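Long-range contacts in racemase (Pseudovibrio sp. JE062, PDB 3MKC), which is named a racemase and belongs to the enolase superfamily, with a mandelate racemase / muconate lactonizing enzyme N-terminal domain and a TIM-barrel-like C-terminal domain: residues Lys66-Ile71 with Thr94-Met99; Tyr194-Arg199 with Asn227-Leu232. One frame throughout, in Å; residues are numbered along the deposited sequence.

In the fold
Contact 1 and contact 2 illustrate contacts made within each of the two domains of an enolase-superfamily chain. Contact 1 comes first along the chain, and both of its segments precede those of contact 2; it joins the loop after helix 52-59 to the short helix 95-98 in the N-terminal domain. Contact 2 belongs to the barrel domain, where helix 188-202 meets the end of helix 219-228 and the turn that leads to strand 236-238. Their centres are about 46 Å apart, on opposite sides of the centre of the chain, and their nearest atoms remain about 33 Å from each other. They share no helix, strand or sheet, so each is a local tie within its own domain.

Contact 1 of 2, residues Lys66-Ile71 with Thr94-Met99; sequences KWLTNI and TQWQGM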
ATOM      1  N   LYS A  66      -6.395  21.347  22.160  1.00 20.00           N
ATOM      2  CA  LYS A  66      -7.060  20.057  22.096  1.00 21.23           C
ATOM      3  C   LYS A  66      -6.949  19.321  20.772  1.00 20.57           C
ATOM      4  O   LYS A  66      -6.770  18.105  20.750  1.00 19.38           O
ATOM      5  CB  LYS A  66      -8.541  20.198  22.457  1.00 23.08           C
ATOM      6  CG  LYS A  66      -9.269  18.861  22.474  1.00 25.80           C
ATOM      7  CD  LYS A  66     -10.717  18.996  22.882  1.00 26.89           C
ATOM      8  CE  LYS A  66     -11.398  17.639  22.874  1.00 27.35           C
ATOM      9  NZ  LYS A  66     -12.822  17.746  23.264  1.00 32.06           N
ATOM     10  N   TRP A  67      -7.055  20.055  19.673  1.00 19.96           N
ATOM     11  CA  TRP A  67      -7.006  19.438  18.352  1.00 19.34           C
ATOM     12  C   TRP A  67      -5.680  19.594  17.615  1.00 18.37           C
ATOM     13  O   TRP A  67      -5.547  19.135  16.480  1.00 15.56           O
ATOM     14  CB  TRP A  67      -8.148  19.990  17.501  1.00 20.45           C
ATOM     15  CG  TRP A  67      -9.497  19.727  18.115  1.00 23.07           C
ATOM     16  CD1 TRP A  67     -10.141  18.525  18.196  1.00 23.09           C
ATOM     17  CD2 TRP A  67     -10.340  20.678  18.784  1.00 21.98           C
ATOM     18  NE1 TRP A  67     -11.327  18.668  18.875  1.00 24.15           N
ATOM     19  CE2 TRP A  67     -11.475  19.977  19.247  1.00 22.50           C
ATOM     20  CE3 TRP A  67     -10.245  22.050  19.036  1.00 25.19           C
ATOM     21  CZ2 TRP A  67     -12.509  20.603  19.950  1.00 23.88           C
ATOM     22  CZ3 TRP A  67     -11.274  22.675  19.736  1.00 25.96           C
ATOM     23  CH2 TRP A  67     -12.392  21.949  20.184  1.00 25.21           C
ATOM     24  N   LEU A  68      -4.704  20.237  18.257  1.00 17.23           N
ATOM     25  CA  LEU A  68      -3.390  20.436  17.651  1.00 16.87           C
ATOM     26  C   LEU A  68      -2.346  19.893  18.620  1.00 18.12           C
ATOM     27  O   LEU A  68      -1.675  20.636  19.331  1.00 17.98           O
ATOM     28  CB  LEU A  68      -3.150  21.928  17.370  1.00 19.01           C
ATOM     29  CG  LEU A  68      -1.865  22.345  16.643  1.00 22.75           C
ATOM     30  CD1 LEU A  68      -1.656  21.484  15.426  1.00 23.81           C
ATOM     31  CD2 LEU A  68      -1.961  23.818  16.241  1.00 23.68           C
ATOM     32  N   THR A  69      -2.223  18.574  18.623  1.00 18.17           N
ATOM     33  CA  THR A  69      -1.314  17.876  19.509  1.00 18.19           C
ATOM     34  C   THR A  69      -0.209  17.176  18.731  1.00 17.11           C
ATOM     35  O   THR A  69      -0.376  16.851  17.556  1.00 15.41           O
ATOM     36  CB  THR A  69      -2.101  16.822  20.298  1.00 18.11           C
ATOM     37  OG1 THR A  69      -3.298  17.421  20.813  1.00 17.96           O
ATOM     38  CG2 THR A  69      -1.275  16.266  21.445  1.00 21.18           C
ATOM     39  N   ASN A  70       0.931  16.960  19.378  1.00 16.72           N
ATOM     40  CA  ASN A  70       2.011  16.242  18.728  1.00 15.78           C
ATOM     41  C   ASN A  70       1.433  14.830  18.551  1.00 16.34           C
ATOM     42  O   ASN A  70       0.789  14.309  19.461  1.00 17.43           O
ATOM     43  CB  ASN A  70       3.252  16.217  19.626  1.00 16.81           C
ATOM     44  CG  ASN A  70       4.359  15.370  19.049  1.00 17.08           C
ATOM     45  OD1 ASN A  70       4.311  14.143  19.117  1.00 20.23           O
ATOM     46  ND2 ASN A  70       5.356  16.020  18.452  1.00 17.58           N
ATOM     47  N   ILE A  71       1.655  14.224  17.388  1.00 17.30           N
ATOM     48  CA  ILE A  71       1.098  12.903  17.085  1.00 19.00           C
ATOM     49  C   ILE A  71       1.474  11.785  18.061  1.00 19.26           C
ATOM     50  O   ILE A  71       0.629  10.966  18.433  1.00 18.93           O
ATOM     51  CB  ILE A  71       1.477  12.465  15.637  1.00 19.54           C
ATOM     52  CG1 ILE A  71       0.891  11.086  15.311  1.00 22.71           C
ATOM     53  CG2 ILE A  71       2.979  12.415  15.482  1.00 20.35           C
ATOM     54  CD1 ILE A  71      -0.604  11.049  15.275  1.00 23.99           C
ATOM     55  N   THR A  94      -5.282  15.360  16.894  1.00 15.78           N
ATOM     56  CA  THR A  94      -4.581  16.037  15.812  1.00 14.68           C
ATOM     57  C   THR A  94      -5.501  16.527  14.691  1.00 14.78           C
ATOM     58  O   THR A  94      -5.030  16.870  13.613  1.00 16.63           O
ATOM     59  CB  THR A  94      -3.554  15.089  15.189  1.00 15.10           C
ATOM     60  OG1 THR A  94      -4.237  13.920  14.718  1.00 14.39           O
ATOM     61  CG2 THR A  94      -2.501  14.669  16.226  1.00 15.99           C
ATOM     62  N   GLN A  95      -6.803  16.563  14.943  1.00 13.92           N
ATOM     63  CA  GLN A  95      -7.758  16.992  13.928  1.00 15.39           C
ATOM     64  C   GLN A  95      -7.464  18.331  13.259  1.00 14.27           C
ATOM     65  O   GLN A  95      -7.769  18.513  12.075  1.00 14.38           O
ATOM     66  CB  GLN A  95      -9.163  17.060  14.516  1.00 16.70           C
ATOM     67  CG  GLN A  95      -9.742  15.735  14.931  1.00 19.30           C
ATOM     68  CD  GLN A  95     -11.122  15.900  15.514  1.00 19.73           C
ATOM     69  OE1 GLN A  95     -12.064  16.261  14.810  1.00 20.53           O
ATOM     70  NE2 GLN A  95     -11.248  15.652  16.812  1.00 19.88           N
ATOM     71  N   TRP A  96      -6.884  19.274  14.000  1.00 13.21           N
ATOM     72  CA  TRP A  96      -6.628  20.578  13.411  1.00 13.30           C
ATOM     73  C   TRP A  96      -5.747  20.531  12.167  1.00 13.22           C
ATOM     74  O   TRP A  96      -5.933  21.330  11.252  1.00 13.17           O
ATOM     75  CB  TRP A  96      -6.016  21.551  14.433  1.00 15.13           C
ATOM     76  CG  TRP A  96      -6.209  22.983  14.011  1.00 16.32           C
ATOM     77  CD1 TRP A  96      -5.274  23.815  13.458  1.00 16.60           C
ATOM     78  CD2 TRP A  96      -7.440  23.721  14.030  1.00 16.26           C
ATOM     79  NE1 TRP A  96      -5.849  25.025  13.129  1.00 17.28           N
ATOM     80  CE2 TRP A  96      -7.177  24.991  13.467  1.00 17.89           C
ATOM     81  CE3 TRP A  96      -8.739  23.430  14.461  1.00 18.67           C
ATOM     82  CZ2 TRP A  96      -8.168  25.970  13.325  1.00 18.54           C
ATOM     83  CZ3 TRP A  96      -9.730  24.403  14.319  1.00 18.01           C
ATOM     84  CH2 TRP A  96      -9.436  25.657  13.754  1.00 19.90           C
ATOM     85  N   GLN A  97      -4.799  19.599  12.120  1.00 12.87           N
ATOM     86  CA  GLN A  97      -3.927  19.509  10.950  1.00 13.20           C
ATOM     87  C   GLN A  97      -3.592  18.099  10.480  1.00 13.30           C
ATOM     88  O   GLN A  97      -2.721  17.929   9.636  1.00 15.74           O
ATOM     89  CB  GLN A  97      -2.614  20.270  11.199  1.00 13.45           C
ATOM     90  CG  GLN A  97      -1.811  19.808  12.415  1.00 13.77           C
ATOM     91  CD  GLN A  97      -0.554  20.649  12.645  1.00 15.52           C
ATOM     92  OE1 GLN A  97      -0.456  21.775  12.163  1.00 16.82           O
ATOM     93  NE2 GLN A  97       0.401  20.107  13.398  1.00 13.78           N
ATOM     94  N   GLY A  98      -4.280  17.091  11.005  1.00 15.12           N
ATOM     95  CA  GLY A  98      -3.967  15.734  10.592  1.00 15.46           C
ATOM     96  C   GLY A  98      -5.116  14.832  10.184  1.00 14.79           C
ATOM     97  O   GLY A  98      -4.921  13.628  10.034  1.00 16.10           O
HETATM   98  N   MSE A  99      -6.304  15.392   9.976  1.00 13.28           N
HETATM   99  CA  MSE A  99      -7.450  14.566   9.597  1.00 12.50           C
HETATM  100  C   MSE A  99      -7.333  13.977   8.209  1.00 10.46           C
HETATM  101  O   MSE A  99      -7.943  12.956   7.915  1.00 11.12           O
HETATM  102  CB  MSE A  99      -8.746  15.364   9.667  1.00 13.68           C
HETATM  103  CG  MSE A  99      -9.296  15.504  11.065  1.00 19.44           C
HETATM  104 SE   MSE A  99     -11.072  16.185  11.031  1.00 25.35          SE
HETATM  105  CE  MSE A  99     -10.662  17.912  10.329  1.00 17.05           C
TER
HETATM  106  O   HOH W   1     -13.303  16.807  18.655  1.00 21.90           O
HETATM  107  O   HOH W   2      -0.301  17.382  14.904  1.00 20.57           O
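In the N-terminal domain, the loop 66-71 is fastened to the turn that follows helix 83-93, with Trp67 meeting Trp96 and Gln95 at the start of the short helix 95-98. The one direct hydrogen bond between the segments runs from Trp96 N to Trp67 O, 2.8 Å long and fairly straight at 156° on the hydrogen, with the donor tilted out of the carbonyl plane. Beside it the two tryptophans touch through CB, Trp67 CB lying 4.0 Å from Trp96 CB, and Leu68 CB packs against the same Trp96 CB; the Trp96 ring meets His65 edge-to-face. Trp67 carries its ring anti to its own carbonyl carbon (chi1 -59°), which presents the pyrrole edge to Gln95, and Trp67 CD1 lies 3.4 Å from Gln95 NE2. The amide stands nearly upright to the indole, the planes 85° apart, and its nitrogen comes in close to the ring plane. One water then accepts from both groups, at 2.7 Å from Trp67 NE1 and 3.0 Å from Gln95 NE2; the same amide nitrogen also bonds to Asp92 O. On the far flank, Thr94 pushes its methyl CG2 to 3.3 Å from Thr69 O and against Ile71, while its hydroxyl turns back to Met90 O. Thr69 O accepts a hydrogen bond from a second water, which accepts in turn from Gln97 NE2. One direct bond and two water bridges thus complement the side-chain packing, and Thr69 OG1 adds a bond to Ala93 O.

Contact 2 of 2, residues Tyr194-Arg199 with Asn227-Leu232; sequences YLRELR and NSIEDL
Arg196 and Asp231 form an end-on salt bridge in which each terminal nitrogen of the guanidinium takes one carboxylate oxygen. Arg196 NH1 reaches Asp231 OD2 at 2.7 Å and 163°, in the guanidinium plane and on the syn lone pair. The second bond, from Arg196 NH2 to Asp231 OD1 at 2.8 Å, is more bent, at 136°, with OD1 tilted from the guanidinium plane; the two planes are 31° apart. Arg196 NH2 also makes a weak bond to Ser228 O, 2.8 Å away, so this backbone carbonyl near the end of helix 219-228 shares a donor with the carboxylate; the hydroxyl of Ser228 turns instead to Leu225 O. Leu232 lies over one face of the Arg196 guanidinium and runs across the arginine chain at about a right angle. These groups join helix 188-202 to the end of helix 219-228 and the 3-10 turn 230-232 after it, in the outer layer of a beta/alpha barrel. Among the apolar side chains, Leu195 CD1 meets Ile229 CD1 at 3.8 Å, and Leu195 CB comes to 4.0 Å from Leu232 CD1; Leu195 also rests on Met208 and Val210 of strand 207-211. Arg199 uses a side-on grip, giving Leu232 O two bonds in the plane of its guanidinium, from NE at 2.9 Å and from NH2 at 3.0 Å. A chain bent at chi2 and chi3 brings NE and NH2 round to this one oxygen, while Arg199 CG touches Leu232 CD2 at 3.9 Å. Its remaining nitrogen, NH1, is taken up by Thr206 O and Gly203 O, and NH2 makes a further, weak bond to Glu233 O.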
ATOM      1  N   TYR A 194      -0.603  -0.462 -27.573  1.00 23.05           N
ATOM      2  CA  TYR A 194       0.383  -0.791 -26.553  1.00 22.57           C
ATOM      3  C   TYR A 194      -0.074  -1.933 -25.650  1.00 23.07           C
ATOM      4  O   TYR A 194       0.616  -2.942 -25.496  1.00 23.05           O
ATOM      5  CB  TYR A 194       0.640   0.467 -25.723  1.00 21.90           C
ATOM      6  CG  TYR A 194       1.537   0.313 -24.522  1.00 23.03           C
ATOM      7  CD1 TYR A 194       2.876  -0.028 -24.662  1.00 22.35           C
ATOM      8  CD2 TYR A 194       1.056   0.579 -23.239  1.00 22.44           C
ATOM      9  CE1 TYR A 194       3.721  -0.091 -23.556  1.00 22.42           C
ATOM     10  CE2 TYR A 194       1.889   0.520 -22.132  1.00 23.48           C
ATOM     11  CZ  TYR A 194       3.218   0.186 -22.295  1.00 22.58           C
ATOM     12  OH  TYR A 194       4.043   0.144 -21.198  1.00 22.93           O
ATOM     13  N   LEU A 195      -1.245  -1.766 -25.048  1.00 21.26           N
ATOM     14  CA  LEU A 195      -1.776  -2.771 -24.149  1.00 20.76           C
ATOM     15  C   LEU A 195      -2.062  -4.070 -24.880  1.00 20.75           C
ATOM     16  O   LEU A 195      -1.971  -5.143 -24.302  1.00 21.30           O
ATOM     17  CB  LEU A 195      -3.038  -2.239 -23.470  1.00 20.63           C
ATOM     18  CG  LEU A 195      -2.796  -0.980 -22.626  1.00 21.58           C
ATOM     19  CD1 LEU A 195      -4.106  -0.520 -21.993  1.00 21.31           C
ATOM     20  CD2 LEU A 195      -1.765  -1.273 -21.543  1.00 20.81           C
ATOM     21  N   ARG A 196      -2.407  -3.977 -26.159  1.00 22.03           N
ATOM     22  CA  ARG A 196      -2.681  -5.179 -26.927  1.00 23.34           C
ATOM     23  C   ARG A 196      -1.389  -5.955 -27.139  1.00 23.04           C
ATOM     24  O   ARG A 196      -1.380  -7.189 -27.117  1.00 23.07           O
ATOM     25  CB  ARG A 196      -3.307  -4.819 -28.273  1.00 24.21           C
ATOM     26  CG  ARG A 196      -4.780  -4.493 -28.176  1.00 27.36           C
ATOM     27  CD  ARG A 196      -5.347  -3.977 -29.489  1.00 28.41           C
ATOM     28  NE  ARG A 196      -6.790  -3.807 -29.389  1.00 27.86           N
ATOM     29  CZ  ARG A 196      -7.627  -4.807 -29.144  1.00 29.96           C
ATOM     30  NH1 ARG A 196      -7.156  -6.037 -28.986  1.00 29.22           N
ATOM     31  NH2 ARG A 196      -8.930  -4.582 -29.038  1.00 30.75           N
ATOM     32  N   GLU A 197      -0.293  -5.229 -27.334  1.00 23.95           N
ATOM     33  CA  GLU A 197       0.998  -5.875 -27.551  1.00 24.49           C
ATOM     34  C   GLU A 197       1.508  -6.520 -26.274  1.00 25.05           C
ATOM     35  O   GLU A 197       2.040  -7.627 -26.303  1.00 24.54           O
ATOM     36  CB  GLU A 197       2.026  -4.867 -28.073  1.00 25.33           C
ATOM     37  CG  GLU A 197       1.675  -4.309 -29.437  1.00 28.20           C
ATOM     38  CD  GLU A 197       1.488  -5.397 -30.478  1.00 30.03           C
ATOM     39  OE1 GLU A 197       2.478  -6.086 -30.805  1.00 32.22           O
ATOM     40  OE2 GLU A 197       0.349  -5.567 -30.965  1.00 31.25           O
ATOM     41  N   LEU A 198       1.337  -5.831 -25.151  1.00 23.79           N
ATOM     42  CA  LEU A 198       1.793  -6.366 -23.875  1.00 22.36           C
ATOM     43  C   LEU A 198       0.987  -7.593 -23.490  1.00 21.50           C
ATOM     44  O   LEU A 198       1.535  -8.565 -22.965  1.00 21.16           O
ATOM     45  CB  LEU A 198       1.686  -5.300 -22.783  1.00 23.09           C
ATOM     46  CG  LEU A 198       2.578  -4.073 -22.972  1.00 22.97           C
ATOM     47  CD1 LEU A 198       2.471  -3.163 -21.757  1.00 22.82           C
ATOM     48  CD2 LEU A 198       4.023  -4.516 -23.162  1.00 25.23           C
ATOM     49  N   ARG A 199      -0.318  -7.550 -23.743  1.00 21.19           N
ATOM     50  CA  ARG A 199      -1.177  -8.682 -23.433  1.00 20.62           C
ATOM     51  C   ARG A 199      -0.807  -9.843 -24.351  1.00 21.48           C
ATOM     52  O   ARG A 199      -0.878 -11.007 -23.957  1.00 20.56           O
ATOM     53  CB  ARG A 199      -2.648  -8.310 -23.634  1.00 21.18           C
ATOM     54  CG  ARG A 199      -3.602  -9.498 -23.560  1.00 21.95           C
ATOM     55  CD  ARG A 199      -3.449 -10.250 -22.247  1.00 24.12           C
ATOM     56  NE  ARG A 199      -4.572 -10.031 -21.343  1.00 21.32           N
ATOM     57  CZ  ARG A 199      -4.674 -10.573 -20.135  1.00 22.24           C
ATOM     58  NH1 ARG A 199      -3.715 -11.367 -19.677  1.00 21.73           N
ATOM     59  NH2 ARG A 199      -5.743 -10.330 -19.386  1.00 22.78           N
ATOM     60  N   ASN A 227     -13.483   0.633 -23.630  1.00 16.19           N
ATOM     61  CA  ASN A 227     -14.438  -0.197 -24.340  1.00 17.74           C
ATOM     62  C   ASN A 227     -13.806  -0.915 -25.527  1.00 18.94           C
ATOM     63  O   ASN A 227     -14.188  -2.036 -25.847  1.00 21.81           O
ATOM     64  CB  ASN A 227     -15.642   0.632 -24.802  1.00 16.06           C
ATOM     65  CG  ASN A 227     -16.583   0.962 -23.661  1.00 17.81           C
ATOM     66  OD1 ASN A 227     -16.660   0.221 -22.684  1.00 19.16           O
ATOM     67  ND2 ASN A 227     -17.316   2.064 -23.786  1.00 17.24           N
ATOM     68  N   SER A 228     -12.820  -0.290 -26.159  1.00 20.26           N
ATOM     69  CA  SER A 228     -12.177  -0.900 -27.326  1.00 21.31           C
ATOM     70  C   SER A 228     -11.198  -2.025 -26.995  1.00 22.95           C
ATOM     71  O   SER A 228     -10.786  -2.772 -27.884  1.00 22.30           O
ATOM     72  CB  SER A 228     -11.455   0.171 -28.152  1.00 21.34           C
ATOM     73  OG  SER A 228     -10.281   0.617 -27.500  1.00 21.70           O
ATOM     74  N   ILE A 229     -10.818  -2.150 -25.727  1.00 21.92           N
ATOM     75  CA  ILE A 229      -9.885  -3.206 -25.340  1.00 23.47           C
ATOM     76  C   ILE A 229     -10.525  -4.207 -24.389  1.00 22.99           C
ATOM     77  O   ILE A 229      -9.846  -4.858 -23.597  1.00 23.30           O
ATOM     78  CB  ILE A 229      -8.614  -2.631 -24.688  1.00 22.24           C
ATOM     79  CG1 ILE A 229      -8.975  -1.846 -23.424  1.00 22.65           C
ATOM     80  CG2 ILE A 229      -7.875  -1.748 -25.692  1.00 21.30           C
ATOM     81  CD1 ILE A 229      -7.766  -1.304 -22.694  1.00 21.31           C
ATOM     82  N   GLU A 230     -11.843  -4.329 -24.485  1.00 23.96           N
ATOM     83  CA  GLU A 230     -12.589  -5.252 -23.654  1.00 24.90           C
ATOM     84  C   GLU A 230     -12.093  -6.681 -23.897  1.00 25.26           C
ATOM     85  O   GLU A 230     -12.017  -7.490 -22.973  1.00 25.49           O
ATOM     86  CB  GLU A 230     -14.084  -5.137 -23.983  1.00 28.04           C
ATOM     87  CG  GLU A 230     -15.005  -5.756 -22.947  1.00 30.71           C
ATOM     88  CD  GLU A 230     -16.475  -5.494 -23.227  1.00 31.22           C
ATOM     89  OE1 GLU A 230     -16.905  -4.322 -23.145  1.00 31.62           O
ATOM     90  OE2 GLU A 230     -17.203  -6.464 -23.524  1.00 31.80           O
ATOM     91  N   ASP A 231     -11.735  -6.983 -25.141  1.00 24.63           N
ATOM     92  CA  ASP A 231     -11.255  -8.315 -25.492  1.00 25.74           C
ATOM     93  C   ASP A 231      -9.960  -8.707 -24.772  1.00 24.17           C
ATOM     94  O   ASP A 231      -9.660  -9.895 -24.636  1.00 23.53           O
ATOM     95  CB  ASP A 231     -11.054  -8.414 -27.009  1.00 28.55           C
ATOM     96  CG  ASP A 231     -10.093  -7.375 -27.533  1.00 30.48           C
ATOM     97  OD1 ASP A 231     -10.316  -6.174 -27.267  1.00 33.88           O
ATOM     98  OD2 ASP A 231      -9.118  -7.754 -28.208  1.00 33.55           O
ATOM     99  N   LEU A 232      -9.196  -7.718 -24.315  1.00 21.95           N
ATOM    100  CA  LEU A 232      -7.949  -7.991 -23.602  1.00 20.36           C
ATOM    101  C   LEU A 232      -8.232  -8.558 -22.213  1.00 20.42           C
ATOM    102  O   LEU A 232      -7.338  -9.065 -21.545  1.00 20.15           O
ATOM    103  CB  LEU A 232      -7.107  -6.718 -23.480  1.00 19.35           C
ATOM    104  CG  LEU A 232      -6.648  -6.115 -24.810  1.00 21.18           C
ATOM    105  CD1 LEU A 232      -5.728  -4.941 -24.538  1.00 21.37           C
ATOM    106  CD2 LEU A 232      -5.934  -7.176 -25.647  1.00 21.14           C
TER